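Predicted ancestral HMA domain of Pik-1 from Oryza spp. (Synthetic construct, PDB 7BNT) probably binds blast-fungus effectors, as a predicted ancestral form of the heavy-metal-associated domain of the rice immune receptor Pik-1. Local coordinates at residues B[31-36]-B[51-56]; B[22-27]-B[44-49]; B[8-13]-B[69-74]. All coordinates share one frame; numbering follows the deposited sequence.

Contact 1. Residues B[31-36]-B[51-56]; sequences GGVDSV and DGIDSI. With EDO (1,2-ethanediol), chain D.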
# COMPACT_ATOMS: atom_id res chain seq x y z
N GLY B 31 9.59 3.60 11.32
CA GLY B 31 10.55 2.49 11.49
C GLY B 31 9.98 1.16 11.05
O GLY B 31 8.81 0.87 11.38
N GLY B 32 10.78 0.37 10.32
CA GLY B 32 10.43 -1.00 9.91
C GLY B 32 9.53 -1.07 8.70
O GLY B 32 9.10 -2.15 8.38
N VAL B 33 9.20 0.06 8.09
CA VAL B 33 8.44 0.08 6.82
C VAL B 33 9.38 -0.21 5.65
O VAL B 33 10.42 0.43 5.52
CB VAL B 33 7.69 1.41 6.64
CG1 VAL B 33 7.10 1.55 5.24
CG2 VAL B 33 6.64 1.54 7.74
N ASP B 34 8.99 -1.15 4.81
CA ASP B 34 9.70 -1.49 3.57
C ASP B 34 9.06 -0.80 2.38
O ASP B 34 9.81 -0.39 1.48
CB ASP B 34 9.72 -2.99 3.36
CG ASP B 34 10.47 -3.71 4.46
OD1 ASP B 34 11.39 -3.09 5.05
OD2 ASP B 34 10.06 -4.81 4.75
N SER B 35 7.74 -0.71 2.33
CA SER B 35 7.09 -0.16 1.13
C SER B 35 5.70 0.35 1.50
O SER B 35 5.06 -0.17 2.43
CB SER B 35 7.05 -1.16 -0.01
OG SER B 35 6.50 -2.39 0.42
N VAL B 36 5.26 1.31 0.68
CA VAL B 36 3.92 1.92 0.85
C VAL B 36 3.34 2.09 -0.54
O VAL B 36 4.08 2.41 -1.48
CB VAL B 36 3.95 3.29 1.56
CG1 VAL B 36 4.43 3.12 2.98
CG2 VAL B 36 4.79 4.30 0.83
N ASP B 51 8.12 -4.85 8.86
CA ASP B 51 8.13 -5.72 10.05
C ASP B 51 8.25 -4.84 11.29
O ASP B 51 8.80 -3.75 11.22
CB ASP B 51 9.15 -6.83 9.86
CG ASP B 51 10.53 -6.28 9.62
OD1 ASP B 51 11.01 -5.61 10.53
OD2 ASP B 51 11.09 -6.51 8.53
N GLY B 52 7.64 -5.30 12.36
CA GLY B 52 7.65 -4.59 13.65
C GLY B 52 6.85 -3.30 13.58
O GLY B 52 7.14 -2.37 14.34
N ILE B 53 5.88 -3.21 12.66
CA ILE B 53 5.01 -2.00 12.57
C ILE B 53 3.89 -2.16 13.57
O ILE B 53 3.25 -3.22 13.62
CB ILE B 53 4.46 -1.77 11.17
CG1 ILE B 53 5.59 -1.57 10.17
CG2 ILE B 53 3.48 -0.59 11.16
CD1 ILE B 53 5.18 -1.98 8.80
N ASP B 54 3.64 -1.11 14.32
CA ASP B 54 2.53 -1.10 15.28
C ASP B 54 1.37 -0.40 14.59
O ASP B 54 1.38 0.84 14.50
CB ASP B 54 2.96 -0.39 16.56
CG ASP B 54 1.92 -0.43 17.66
OD1 ASP B 54 0.72 -0.45 17.32
OD2 ASP B 54 2.33 -0.33 18.83
N SER B 55 0.40 -1.16 14.10
CA SER B 55 -0.69 -0.63 13.26
C SER B 55 -1.49 0.40 14.07
O SER B 55 -1.93 1.41 13.50
CB SER B 55 -1.58 -1.74 12.76
OG SER B 55 -2.14 -2.45 13.85
N ILE B 56 -1.71 0.14 15.36
CA ILE B 56 -2.60 1.03 16.15
C ILE B 56 -1.86 2.34 16.42
O ILE B 56 -2.46 3.44 16.33
CB ILE B 56 -3.10 0.33 17.43
CG1 ILE B 56 -3.84 -0.97 17.12
CG2 ILE B 56 -3.99 1.29 18.19
CD1 ILE B 56 -4.95 -0.82 16.13
C1 EDO D . 12.32 4.24 6.56
O1 EDO D . 11.55 4.89 7.57
C2 EDO D . 12.61 2.83 6.90
O2 EDO D . 11.51 2.16 7.53
O HOH W 1 11.76 -3.84 7.78
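Gly32, Asp51 and Ile53 join the start of strand 33-39 to the turn leaving strand 45-50, at one end of the ferredoxin-like (βαββαβ) sheet of an HMA domain. Asp51 N donates to Gly32 O at 2.9 Å, lying in the carbonyl plane with an N-H...O angle of 149°. Gly32 has a positive phi (81°), and a CB would run into Asp51 O; without one, its CA approaches that oxygen to 3.5 Å in a CA-H...O contact. Ile53 has CG1 anti to its carbonyl carbon (chi1 -60°), which carries CD1 in beside the same backbone: CD1 lies 3.9 Å from Gly32 O and 4.0 Å from Val33 CG2, the Ile53 and Val33 side chains crossing at a slant. An alanine at Ile53 would lack CG1, CG2 and CD1 and would probably leave a gap beside Val33 CG2 and over Gly32 O. The carboxylates form the polar side of the contact. Asp34 OD2 and Asp51 OD2 come within 4.3 Å, and their like charges are probably offset by Lys5, whose NZ makes a salt bridge to each of these oxygens. A water sits between the two side chains, 2.9 Å from both Asp34 OD1 and Asp51 OD2.

Contact 2. Residues B[22-27]-B[44-49]; sequences KAMALV and DKIEVV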
# COMPACT_ATOMS: atom_id res chain seq x y z
N LYS B 22 1.08 13.92 2.69
CA LYS B 22 1.56 14.03 4.10
C LYS B 22 1.37 12.66 4.79
O LYS B 22 2.24 12.21 5.54
CB LYS B 22 0.83 15.15 4.83
CG LYS B 22 1.35 15.43 6.23
CD LYS B 22 0.89 16.75 6.83
CE LYS B 22 1.53 17.01 8.18
NZ LYS B 22 1.72 18.45 8.46
N ALA B 23 0.23 11.99 4.55
CA ALA B 23 -0.05 10.67 5.15
C ALA B 23 0.97 9.66 4.62
O ALA B 23 1.54 8.90 5.41
CB ALA B 23 -1.46 10.25 4.88
N MET B 24 1.20 9.67 3.30
CA MET B 24 2.20 8.79 2.63
C MET B 24 3.57 9.01 3.27
O MET B 24 4.24 8.03 3.62
CB MET B 24 2.26 9.08 1.13
CG MET B 24 1.12 8.42 0.34
SD MET B 24 1.30 6.62 0.14
CE MET B 24 2.43 6.54 -1.23
N ALA B 25 3.96 10.27 3.45
CA ALA B 25 5.27 10.63 4.01
C ALA B 25 5.39 10.12 5.45
O ALA B 25 6.44 9.54 5.81
CB ALA B 25 5.48 12.12 3.97
N LEU B 26 4.35 10.32 6.24
CA LEU B 26 4.39 9.87 7.66
C LEU B 26 4.57 8.35 7.68
O LEU B 26 5.45 7.84 8.42
CB LEU B 26 3.13 10.32 8.39
CG LEU B 26 3.09 9.96 9.87
CD1 LEU B 26 2.17 10.91 10.62
CD2 LEU B 26 2.64 8.53 10.12
N VAL B 27 3.76 7.62 6.91
CA VAL B 27 3.87 6.14 6.95
C VAL B 27 5.25 5.73 6.44
O VAL B 27 5.91 4.91 7.09
CB VAL B 27 2.73 5.48 6.16
CG1 VAL B 27 2.92 3.97 6.15
CG2 VAL B 27 1.38 5.88 6.75
N ASP B 44 -7.60 5.99 -1.74
CA ASP B 44 -7.81 6.66 -0.43
C ASP B 44 -7.24 5.81 0.71
O ASP B 44 -7.54 6.09 1.89
CB ASP B 44 -9.30 6.92 -0.22
CG ASP B 44 -10.21 5.71 -0.27
OD1 ASP B 44 -9.74 4.63 -0.66
OD2 ASP B 44 -11.42 5.88 0.10
N LYS B 45 -6.47 4.79 0.38
CA LYS B 45 -5.91 3.90 1.40
C LYS B 45 -4.43 3.74 1.13
O LYS B 45 -4.02 3.73 -0.03
CB LYS B 45 -6.63 2.56 1.39
CG LYS B 45 -8.11 2.67 1.70
CD LYS B 45 -8.89 1.51 1.23
CE LYS B 45 -10.36 1.70 1.46
NZ LYS B 45 -11.04 2.14 0.24
N ILE B 46 -3.69 3.59 2.21
CA ILE B 46 -2.25 3.30 2.16
C ILE B 46 -2.06 1.87 2.60
O ILE B 46 -2.49 1.49 3.70
CB ILE B 46 -1.42 4.27 3.01
CG1 ILE B 46 -1.66 5.73 2.61
CG2 ILE B 46 0.06 3.90 2.96
CD1 ILE B 46 -1.00 6.72 3.54
N GLU B 47 -1.47 1.09 1.71
CA GLU B 47 -1.04 -0.28 2.03
C GLU B 47 0.44 -0.23 2.41
O GLU B 47 1.25 0.27 1.61
CB GLU B 47 -1.26 -1.15 0.82
CG GLU B 47 -1.09 -2.61 1.04
CD GLU B 47 -1.54 -3.31 -0.24
OE1 GLU B 47 -0.73 -3.45 -1.17
OE2 GLU B 47 -2.76 -3.63 -0.37
N VAL B 48 0.77 -0.70 3.60
CA VAL B 48 2.17 -0.64 4.07
C VAL B 48 2.61 -2.05 4.44
O VAL B 48 1.82 -2.80 5.05
CB VAL B 48 2.37 0.37 5.21
CG1 VAL B 48 1.47 0.06 6.38
CG2 VAL B 48 3.83 0.43 5.65
N VAL B 49 3.84 -2.36 4.04
CA VAL B 49 4.49 -3.66 4.25
C VAL B 49 5.79 -3.41 5.02
O VAL B 49 6.55 -2.48 4.69
CB VAL B 49 4.73 -4.39 2.93
CG1 VAL B 49 5.63 -5.60 3.08
CG2 VAL B 49 3.40 -4.79 2.34
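Ile46 turns CG1 anti to its own carbonyl carbon (chi1 -57°) and runs on extended through chi2 (173°), so that CD1 projects from strand 45-50 toward helix 17-28. There the methyl lodges against the backbone between Ala23 and Met24, with CD1 3.7 Å from Ala23 C and likewise from Met24 N. Ala23 CB borders the site at 3.8 Å from Ile46 CD1. One turn on, Val27 CG2 meets Ile46 CD1 tip to tip at 4.1 Å. Met24 is bent at both chi2 and chi3; in the conformer described here, one of two, SD lies across the flank of Ile46, 4.0 Å from CG1. Val27 reaches the next inward residue of the strand with its other methyl, CG1 standing 3.7 Å from Val48 CG2 in one of the two conformers of Val48. All five side chains are buried and the interaction is purely apolar. Glu47, between the two inward residues, points away and hydrogen-bonds to a chain of another protein through OE1. Segments 22-27 and 45-49 run nearly parallel (17°, axes 9.7 Å apart); such helix-on-sheet packing, with helix 55-65 completing the layer, is characteristic of the ferredoxin-like α/β sandwich of HMA domains.

Contact 3. Residues B[8-13]-B[69-74]; sequences IVIKVP and AELLQV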
# COMPACT_ATOMS: atom_id res chain seq x y z
N ILE B 8 -0.56 -4.14 6.21
CA ILE B 8 -1.81 -3.52 6.71
C ILE B 8 -2.24 -2.45 5.71
O ILE B 8 -1.45 -1.96 4.89
CB ILE B 8 -1.63 -2.94 8.12
CG1 ILE B 8 -0.64 -1.78 8.07
CG2 ILE B 8 -1.25 -4.00 9.14
CD1 ILE B 8 -0.51 -1.06 9.37
N VAL B 9 -3.51 -2.11 5.83
CA VAL B 9 -4.15 -1.09 4.98
C VAL B 9 -4.87 -0.10 5.91
O VAL B 9 -5.66 -0.53 6.75
CB VAL B 9 -5.14 -1.70 3.99
CG1 VAL B 9 -5.75 -0.62 3.13
CG2 VAL B 9 -4.44 -2.74 3.12
N ILE B 10 -4.58 1.17 5.72
CA ILE B 10 -5.16 2.27 6.51
C ILE B 10 -5.82 3.27 5.56
O ILE B 10 -5.18 3.74 4.61
CB ILE B 10 -4.10 2.95 7.41
CG1 ILE B 10 -3.55 1.96 8.44
CG2 ILE B 10 -4.69 4.16 8.09
CD1 ILE B 10 -2.31 2.44 9.17
N LYS B 11 -7.08 3.57 5.81
CA LYS B 11 -7.80 4.63 5.07
C LYS B 11 -7.33 5.99 5.60
O LYS B 11 -7.26 6.17 6.84
CB LYS B 11 -9.31 4.50 5.23
CG LYS B 11 -10.12 5.50 4.41
CD LYS B 11 -11.59 5.10 4.31
CE LYS B 11 -12.47 6.08 3.56
NZ LYS B 11 -13.88 5.62 3.50
N VAL B 12 -6.96 6.86 4.69
CA VAL B 12 -6.36 8.16 5.07
C VAL B 12 -7.25 9.28 4.58
O VAL B 12 -7.99 9.11 3.63
CB VAL B 12 -4.93 8.33 4.55
CG1 VAL B 12 -4.01 7.31 5.22
CG2 VAL B 12 -4.86 8.25 3.04
N PRO B 13 -7.09 10.46 5.21
CA PRO B 13 -7.89 11.62 4.85
C PRO B 13 -7.58 12.05 3.41
O PRO B 13 -6.43 12.03 2.96
CB PRO B 13 -7.45 12.65 5.89
CG PRO B 13 -6.02 12.24 6.19
CD PRO B 13 -6.12 10.75 6.28
N ALA B 69 -7.84 8.68 10.32
CA ALA B 69 -7.28 7.44 9.75
C ALA B 69 -8.04 6.26 10.35
O ALA B 69 -8.48 6.34 11.51
CB ALA B 69 -5.81 7.35 10.04
N GLU B 70 -8.15 5.20 9.59
CA GLU B 70 -8.94 4.01 9.98
C GLU B 70 -8.22 2.76 9.47
O GLU B 70 -7.99 2.64 8.27
CB GLU B 70 -10.35 4.15 9.40
CG GLU B 70 -11.28 3.03 9.75
CD GLU B 70 -12.68 3.20 9.17
OE1 GLU B 70 -12.88 4.13 8.33
OE2 GLU B 70 -13.55 2.39 9.52
N LEU B 71 -7.89 1.86 10.37
CA LEU B 71 -7.34 0.55 9.99
C LEU B 71 -8.41 -0.26 9.28
O LEU B 71 -9.50 -0.44 9.85
CB LEU B 71 -6.83 -0.17 11.23
CG LEU B 71 -6.16 -1.53 11.03
CD1 LEU B 71 -4.92 -1.41 10.18
CD2 LEU B 71 -5.81 -2.13 12.37
N LEU B 72 -8.09 -0.81 8.11
CA LEU B 72 -9.10 -1.58 7.37
C LEU B 72 -8.67 -3.01 7.07
O LEU B 72 -9.55 -3.79 6.70
CB LEU B 72 -9.45 -0.86 6.06
CG LEU B 72 -10.12 0.50 6.20
CD1 LEU B 72 -10.45 1.00 4.81
CD2 LEU B 72 -11.38 0.47 7.04
N GLN B 73 -7.38 -3.33 7.13
CA GLN B 73 -6.97 -4.71 6.81
C GLN B 73 -5.67 -5.01 7.53
O GLN B 73 -4.80 -4.13 7.56
CB GLN B 73 -6.77 -4.88 5.30
CG GLN B 73 -6.61 -6.32 4.86
CD GLN B 73 -6.18 -6.47 3.43
OE1 GLN B 73 -6.78 -5.92 2.51
NE2 GLN B 73 -5.16 -7.27 3.24
N VAL B 74 -5.56 -6.24 8.02
CA VAL B 74 -4.30 -6.82 8.54
C VAL B 74 -4.17 -8.19 7.90
O VAL B 74 -5.10 -9.01 7.99
CB VAL B 74 -4.35 -6.91 10.08
CG1 VAL B 74 -3.09 -7.53 10.63
CG2 VAL B 74 -4.61 -5.54 10.70
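Ile8 and Val74 run alongside each other, their ends in the same direction, on the face of the sheet that also carries Ile10 and Leu71; Ile8 CG2 lies 4.0 Å from Val74 CG2 in one of the two conformers of Ile8. Leu71 swings CG anti to its backbone N (chi1 -177°), which lets CD1 slant across Ile10 CG1 at 4.0 Å and come over Val9 O. Ile10 CG2 also packs on Ala69 CB, while Ile10 and Ala69 both meet Leu62 of helix 55-65. On the other face Val9 and Gln73 lie across one another, CB to CB 3.8 Å, and Leu72 CD1 rests on Lys11 CB at 3.7 Å. Lys11 and Glu70 share this face with their charged ends apart, suggesting only a loose attraction. Strands 6-11 and 70-74 run antiparallel, but at a classic beta bulge Leu72 and Gln73 stand opposite the single Val9. Val9 O therefore takes two donors, Leu72 N at 2.8 Å, nearly straight at 168°, and Gln73 N at 3.3 Å, weakly. Val9 N completes the bulge by donating to Gln73 O (3.0 Å); toward Glu70 regular pairing resumes, Lys11 N donating to Glu70 O (2.8 Å). The chemistry implies a last strand fastened inward by backbone bonds and apolar packing; from the bulge onward its other edge, at Gln73 and Val74, pairs antiparallel with another protein's strand, consistent with partner binding.

How the contacts relate
Contact 3 pairs strand 6-11 with strand 70-74 near the two ends of the chain and encloses the others, while the segments of contacts 1 and 2 alternate between them. All three reach one antiparallel sheet, ordered 33-39, 45-50, 6-11, 70-74. The centres of contacts 1 and 2 lie about 10 Å apart, those of 2 and 3 about 9 Å, and those of 1 and 3 about 13 Å. Helix 17-28 of contact 2 and helix 55-65, which starts in contact 1, cover one face of this sheet. The outermost strands therefore keep their outer edges for partners: 33-39 pairs with a second copy of the domain, 70-74 with a strand of another protein.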